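Local coordinates for metallocarboxypeptidase (Trypanosoma cruzi, PDB 3DWC), which probably removes single amino acids, other than proline, from the C-terminal end of peptides as a metal-dependent carboxypeptidase of the M32 family, at residues A112-F125 and G400-S413. Residues are numbered along the deposited sequence; the frame is centred on the assembly and turned at random.
Sequences AHQVWKTCREKNDF and GNDKEGCLQDVHWS
The indole of W116 lies between V410 and R120. V410 CA sits over its six-membered ring, 3.8 Å from the centroid, in a CH-pi contact. The opposite face is covered near its rim by R120 CB. W116 CH2 lies over the centre of one face of the R120 guanidinium, whose plane is steeply inclined to the indole. At the indole edge, W116 NE1 donates to L407 O at 2.7 Å. That bond is short but bent, at 135°. R120 NH2 reaches past the ring to Q408 O, in the plane of the guanidinium and nearly straight at 167°.

Helix 99-122 ends here in a Schellman motif, with N123 at positive phi. With CG anti to the backbone N (chi1 -159°), the N123 amide bridges to the loop between helices 382-394 and 421-441. Its OD1 accepts from K403 N at 3.0 Å, from above the carbonyl plane, and more weakly from D402 N. Its ND2 donates to G400 O in the carbonyl plane, on a lone pair. K403 runs extended beside R120 O, and its NZ donates a hydrogen bond to E121 O at 2.9 Å. Its positive charge would suit the C-terminal end of the helix.

L407 is directed toward the helix. Its CD1 packs on C119 O and R120 CA, and its CD2 lies at the F125 ring edge. C406 SG meets the same ring obliquely, 3.5 Å from F125 CD1. D409 turns its CB away from the helix, and its OD1 forms salt bridges with R350 and R365.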
loop_
_atom_site.group_PDB
_atom_site.type_symbol
_atom_site.label_atom_id
_atom_site.label_comp_id
_atom_site.label_asym_id
_atom_site.label_seq_id
_atom_site.Cartn_x
_atom_site.Cartn_y
_atom_site.Cartn_z
ATOM N N ALA B 112 21.429 -4.465 17.523
ATOM C CA ALA B 112 20.869 -4.960 18.774
ATOM C C ALA B 112 19.721 -5.925 18.520
ATOM O O ALA B 112 19.565 -6.909 19.247
ATOM C CB ALA B 112 20.415 -3.797 19.658
ATOM N N HIS B 113 18.947 -5.663 17.468
ATOM C CA HIS B 113 17.798 -6.494 17.146
ATOM C C HIS B 113 18.157 -7.950 16.867
ATOM O O HIS B 113 17.610 -8.845 17.509
ATOM C CB HIS B 113 17.010 -5.924 15.972
ATOM C CG HIS B 113 15.809 -6.745 15.616
ATOM N ND1 HIS B 113 14.633 -6.693 16.336
ATOM C CD2 HIS B 113 15.615 -7.668 14.647
ATOM C CE1 HIS B 113 13.756 -7.529 15.804
ATOM N NE2 HIS B 113 14.330 -8.137 14.783
ATOM N N GLN B 114 19.069 -8.189 15.920
ATOM C CA GLN B 114 19.458 -9.562 15.545
ATOM C C GLN B 114 20.074 -10.309 16.723
ATOM O O GLN B 114 19.799 -11.495 16.927
ATOM C CB GLN B 114 20.484 -9.562 14.413
ATOM C CG GLN B 114 20.061 -8.915 13.120
ATOM C CD GLN B 114 21.269 -8.410 12.348
ATOM O OE1 GLN B 114 21.732 -9.049 11.397
ATOM N NE2 GLN B 114 21.813 -7.271 12.786
ATOM N N VAL B 115 20.907 -9.603 17.485
ATOM C CA VAL B 115 21.523 -10.149 18.696
ATOM C C VAL B 115 20.475 -10.549 19.744
ATOM O O VAL B 115 20.552 -11.645 20.292
ATOM C CB VAL B 115 22.531 -9.160 19.332
ATOM C CG1 VAL B 115 23.379 -9.875 20.382
ATOM C CG2 VAL B 115 23.427 -8.551 18.270
ATOM N N TRP B 116 19.505 -9.665 20.012
ATOM C CA TRP B 116 18.388 -9.968 20.933
ATOM C C TRP B 116 17.587 -11.180 20.482
ATOM O O TRP B 116 17.420 -12.152 21.218
ATOM C CB TRP B 116 17.431 -8.759 21.043
ATOM C CG TRP B 116 16.116 -9.083 21.730
ATOM C CD1 TRP B 116 15.896 -9.165 23.073
ATOM C CD2 TRP B 116 14.857 -9.375 21.103
ATOM N NE1 TRP B 116 14.591 -9.496 23.322
ATOM C CE2 TRP B 116 13.931 -9.636 22.131
ATOM C CE3 TRP B 116 14.426 -9.440 19.776
ATOM C CZ2 TRP B 116 12.599 -9.942 21.876
ATOM C CZ3 TRP B 116 13.102 -9.774 19.520
ATOM C CH2 TRP B 116 12.203 -10.012 20.569
ATOM N N LYS B 117 17.093 -11.112 19.257
ATOM C CA LYS B 117 16.201 -12.129 18.733
ATOM C C LYS B 117 16.750 -13.554 18.960
ATOM O O LYS B 117 16.024 -14.431 19.453
ATOM C CB LYS B 117 15.939 -11.856 17.248
ATOM C CG LYS B 117 14.746 -12.595 16.672
ATOM C CD LYS B 117 14.457 -12.218 15.196
ATOM C CE LYS B 117 15.547 -12.667 14.213
ATOM N NZ LYS B 117 15.671 -14.153 14.032
ATOM N N THR B 118 18.028 -13.772 18.635
ATOM C CA THR B 118 18.655 -15.090 18.762
ATOM C C THR B 118 18.926 -15.468 20.216
ATOM O O THR B 118 18.625 -16.590 20.626
ATOM C CB THR B 118 20.000 -15.188 17.957
ATOM O OG1 THR B 118 19.844 -14.620 16.648
ATOM C CG2 THR B 118 20.446 -16.644 17.819
ATOM N N CYS B 119 19.518 -14.548 20.979
ATOM C CA CYS B 119 19.789 -14.770 22.411
ATOM C C CYS B 119 18.512 -15.121 23.170
ATOM O O CYS B 119 18.486 -16.052 23.992
ATOM C CB CYS B 119 20.393 -13.520 23.045
ATOM S SG CYS B 119 22.108 -13.199 22.644
ATOM N N ARG B 120 17.457 -14.347 22.909
ATOM C CA ARG B 120 16.136 -14.652 23.447
ATOM C C ARG B 120 15.761 -16.098 23.165
ATOM O O ARG B 120 15.409 -16.837 24.079
ATOM C CB ARG B 120 15.086 -13.732 22.828
ATOM C CG ARG B 120 13.662 -13.959 23.319
ATOM C CD ARG B 120 12.698 -14.092 22.154
ATOM N NE ARG B 120 11.560 -13.194 22.291
ATOM C CZ ARG B 120 10.696 -12.898 21.319
ATOM N NH1 ARG B 120 10.807 -13.429 20.102
ATOM N NH2 ARG B 120 9.708 -12.046 21.569
ATOM N N GLU B 121 15.840 -16.488 21.894
ATOM C CA GLU B 121 15.462 -17.837 21.476
ATOM C C GLU B 121 16.328 -18.917 22.130
ATOM O O GLU B 121 15.884 -20.058 22.315
ATOM C CB GLU B 121 15.536 -17.970 19.953
ATOM C CG GLU B 121 14.824 -19.219 19.415
ATOM C CD GLU B 121 14.339 -19.072 17.979
ATOM O OE1 GLU B 121 14.683 -18.067 17.314
ATOM O OE2 GLU B 121 13.605 -19.969 17.517
ATOM N N LYS B 122 17.553 -18.547 22.495
ATOM C CA LYS B 122 18.506 -19.481 23.104
ATOM C C LYS B 122 18.635 -19.385 24.639
ATOM O O LYS B 122 19.329 -20.194 25.238
ATOM C CB LYS B 122 19.871 -19.288 22.446
ATOM C CG LYS B 122 19.933 -19.856 21.025
ATOM C CD LYS B 122 21.224 -19.468 20.326
ATOM C CE LYS B 122 21.542 -20.394 19.147
ATOM N NZ LYS B 122 21.700 -21.823 19.557
ATOM N N ASN B 123 17.954 -18.416 25.266
ATOM C CA ASN B 123 18.030 -18.197 26.722
ATOM C C ASN B 123 19.402 -17.668 27.193
ATOM O O ASN B 123 19.867 -17.996 28.288
ATOM C CB ASN B 123 17.645 -19.478 27.488
ATOM C CG ASN B 123 17.201 -19.210 28.941
ATOM O OD1 ASN B 123 17.070 -18.063 29.384
ATOM N ND2 ASN B 123 16.988 -20.285 29.684
ATOM N N ASP B 124 20.016 -16.814 26.378
ATOM C CA ASP B 124 21.421 -16.428 26.547
ATOM C C ASP B 124 21.583 -14.939 26.847
ATOM O O ASP B 124 21.796 -14.121 25.949
ATOM C CB ASP B 124 22.201 -16.776 25.283
ATOM C CG ASP B 124 23.721 -16.671 25.474
ATOM O OD1 ASP B 124 24.206 -16.846 26.617
ATOM O OD2 ASP B 124 24.424 -16.418 24.473
ATOM N N PHE B 125 21.484 -14.590 28.122
ATOM C CA PHE B 125 21.537 -13.186 28.519
ATOM C C PHE B 125 22.958 -12.657 28.391
ATOM O O PHE B 125 23.175 -11.502 28.007
ATOM C CB PHE B 125 21.067 -13.006 29.955
ATOM C CG PHE B 125 21.184 -11.595 30.433
ATOM C CD1 PHE B 125 20.225 -10.658 30.084
ATOM C CD2 PHE B 125 22.266 -11.195 31.209
ATOM C CE1 PHE B 125 20.340 -9.352 30.509
ATOM C CE2 PHE B 125 22.385 -9.886 31.638
ATOM C CZ PHE B 125 21.427 -8.968 31.296
ATOM N N GLY B 400 17.403 -17.957 35.855
ATOM C CA GLY B 400 17.909 -18.948 34.894
ATOM C C GLY B 400 17.070 -19.039 33.639
ATOM O O GLY B 400 17.446 -19.725 32.699
ATOM N N ASN B 401 15.936 -18.341 33.630
ATOM C CA ASN B 401 15.000 -18.327 32.496
ATOM C C ASN B 401 14.853 -16.921 31.935
ATOM O O ASN B 401 13.790 -16.299 32.026
ATOM C CB ASN B 401 13.622 -18.857 32.908
ATOM C CG ASN B 401 12.714 -19.115 31.719
ATOM O OD1 ASN B 401 13.026 -18.739 30.594
ATOM N ND2 ASN B 401 11.582 -19.768 31.966
ATOM N N ASP B 402 15.923 -16.430 31.322
ATOM C CA ASP B 402 15.939 -15.070 30.800
ATOM C C ASP B 402 15.080 -14.934 29.551
ATOM O O ASP B 402 14.473 -13.880 29.319
ATOM C CB ASP B 402 17.380 -14.651 30.566
ATOM C CG ASP B 402 18.186 -14.723 31.833
ATOM O OD1 ASP B 402 17.783 -14.068 32.829
ATOM O OD2 ASP B 402 19.195 -15.459 31.851
ATOM N N LYS B 403 14.994 -16.013 28.777
ATOM C CA LYS B 403 14.071 -16.118 27.629
ATOM C C LYS B 403 12.633 -15.611 27.910
ATOM O O LYS B 403 12.070 -14.771 27.168
ATOM C CB LYS B 403 14.028 -17.592 27.195
ATOM C CG LYS B 403 13.014 -17.919 26.085
ATOM C CD LYS B 403 13.448 -19.177 25.322
ATOM C CE LYS B 403 12.630 -19.431 24.094
ATOM N NZ LYS B 403 13.172 -20.574 23.346
ATOM N N GLU B 404 12.045 -16.145 28.980
ATOM C CA GLU B 404 10.711 -15.740 29.441
ATOM C C GLU B 404 10.808 -14.747 30.597
ATOM O O GLU B 404 9.794 -14.367 31.175
ATOM C CB GLU B 404 9.910 -16.976 29.875
ATOM C CG GLU B 404 9.920 -18.121 28.852
ATOM C CD GLU B 404 8.942 -19.228 29.213
ATOM O OE1 GLU B 404 9.224 -19.989 30.138
ATOM O OE2 GLU B 404 7.864 -19.315 28.587
ATOM N N GLY B 405 12.027 -14.346 30.933
ATOM C CA GLY B 405 12.306 -13.300 31.909
ATOM C C GLY B 405 12.664 -12.016 31.187
ATOM O O GLY B 405 11.895 -11.548 30.352
ATOM N N CYS B 406 13.844 -11.463 31.474
ATOM C CA CYS B 406 14.231 -10.131 30.966
ATOM C C CYS B 406 14.396 -10.005 29.453
ATOM O O CYS B 406 14.272 -8.901 28.925
ATOM C CB CYS B 406 15.479 -9.582 31.698
ATOM S SG CYS B 406 17.011 -10.533 31.554
ATOM N N LEU B 407 14.616 -11.113 28.747
ATOM C CA LEU B 407 14.770 -11.077 27.275
ATOM C C LEU B 407 13.462 -11.157 26.465
ATOM O O LEU B 407 13.512 -11.130 25.232
ATOM C CB LEU B 407 15.686 -12.213 26.794
ATOM C CG LEU B 407 17.131 -12.287 27.297
ATOM C CD1 LEU B 407 17.811 -13.498 26.667
ATOM C CD2 LEU B 407 17.919 -10.995 27.005
ATOM N N GLN B 408 12.313 -11.273 27.124
ATOM C CA GLN B 408 11.074 -11.548 26.417
ATOM C C GLN B 408 10.573 -10.426 25.512
ATOM O O GLN B 408 9.919 -10.711 24.523
ATOM C CB GLN B 408 9.964 -11.923 27.402
ATOM C CG GLN B 408 9.459 -10.773 28.246
ATOM C CD GLN B 408 8.276 -11.147 29.090
ATOM O OE1 GLN B 408 7.118 -10.758 28.811
ATOM N NE2 GLN B 408 8.536 -11.900 30.124
ATOM N N ASP B 409 10.850 -9.160 25.836
ATOM C CA ASP B 409 10.302 -8.051 25.029
ATOM C C ASP B 409 11.349 -7.441 24.071
ATOM O O ASP B 409 12.499 -7.205 24.458
ATOM C CB ASP B 409 9.695 -6.949 25.920
ATOM C CG ASP B 409 8.342 -7.342 26.522
ATOM O OD1 ASP B 409 8.064 -6.925 27.665
ATOM O OD2 ASP B 409 7.535 -8.047 25.862
ATOM N N VAL B 410 10.902 -7.156 22.848
ATOM C CA VAL B 410 11.721 -6.518 21.799
ATOM C C VAL B 410 12.134 -5.063 22.095
ATOM O O VAL B 410 13.156 -4.574 21.595
ATOM C CB VAL B 410 10.942 -6.511 20.441
ATOM C CG1 VAL B 410 9.801 -5.524 20.479
ATOM C CG2 VAL B 410 11.907 -6.240 19.257
ATOM N N HIS B 411 11.350 -4.404 22.941
ATOM C CA HIS B 411 11.389 -2.956 23.140
ATOM C C HIS B 411 12.788 -2.365 23.274
ATOM O O HIS B 411 13.108 -1.389 22.601
ATOM C CB HIS B 411 10.516 -2.592 24.357
ATOM C CG HIS B 411 9.054 -2.835 24.124
ATOM N ND1 HIS B 411 8.537 -4.094 23.893
ATOM C CD2 HIS B 411 8.004 -1.979 24.036
ATOM C CE1 HIS B 411 7.237 -4.006 23.675
ATOM N NE2 HIS B 411 6.885 -2.734 23.760
ATOM N N TRP B 412 13.618 -2.934 24.132
ATOM C CA TRP B 412 14.925 -2.342 24.362
ATOM C C TRP B 412 15.869 -2.496 23.145
ATOM O O TRP B 412 16.705 -1.621 22.891
ATOM C CB TRP B 412 15.561 -2.916 25.624
ATOM C CG TRP B 412 14.814 -2.609 26.883
ATOM C CD1 TRP B 412 13.762 -1.722 27.043
ATOM C CD2 TRP B 412 15.081 -3.151 28.179
ATOM N NE1 TRP B 412 13.359 -1.711 28.360
ATOM C CE2 TRP B 412 14.147 -2.577 29.076
ATOM C CE3 TRP B 412 16.002 -4.091 28.670
ATOM C CZ2 TRP B 412 14.118 -2.902 30.443
ATOM C CZ3 TRP B 412 15.973 -4.414 30.036
ATOM C CH2 TRP B 412 15.037 -3.816 30.902
ATOM N N SER B 413 15.722 -3.596 22.407
ATOM C CA SER B 413 16.426 -3.784 21.128
ATOM C C SER B 413 16.153 -2.659 20.154
ATOM O O SER B 413 17.076 -2.171 19.477
ATOM C CB SER B 413 15.985 -5.075 20.461
ATOM O OG SER B 413 16.248 -6.146 21.331
#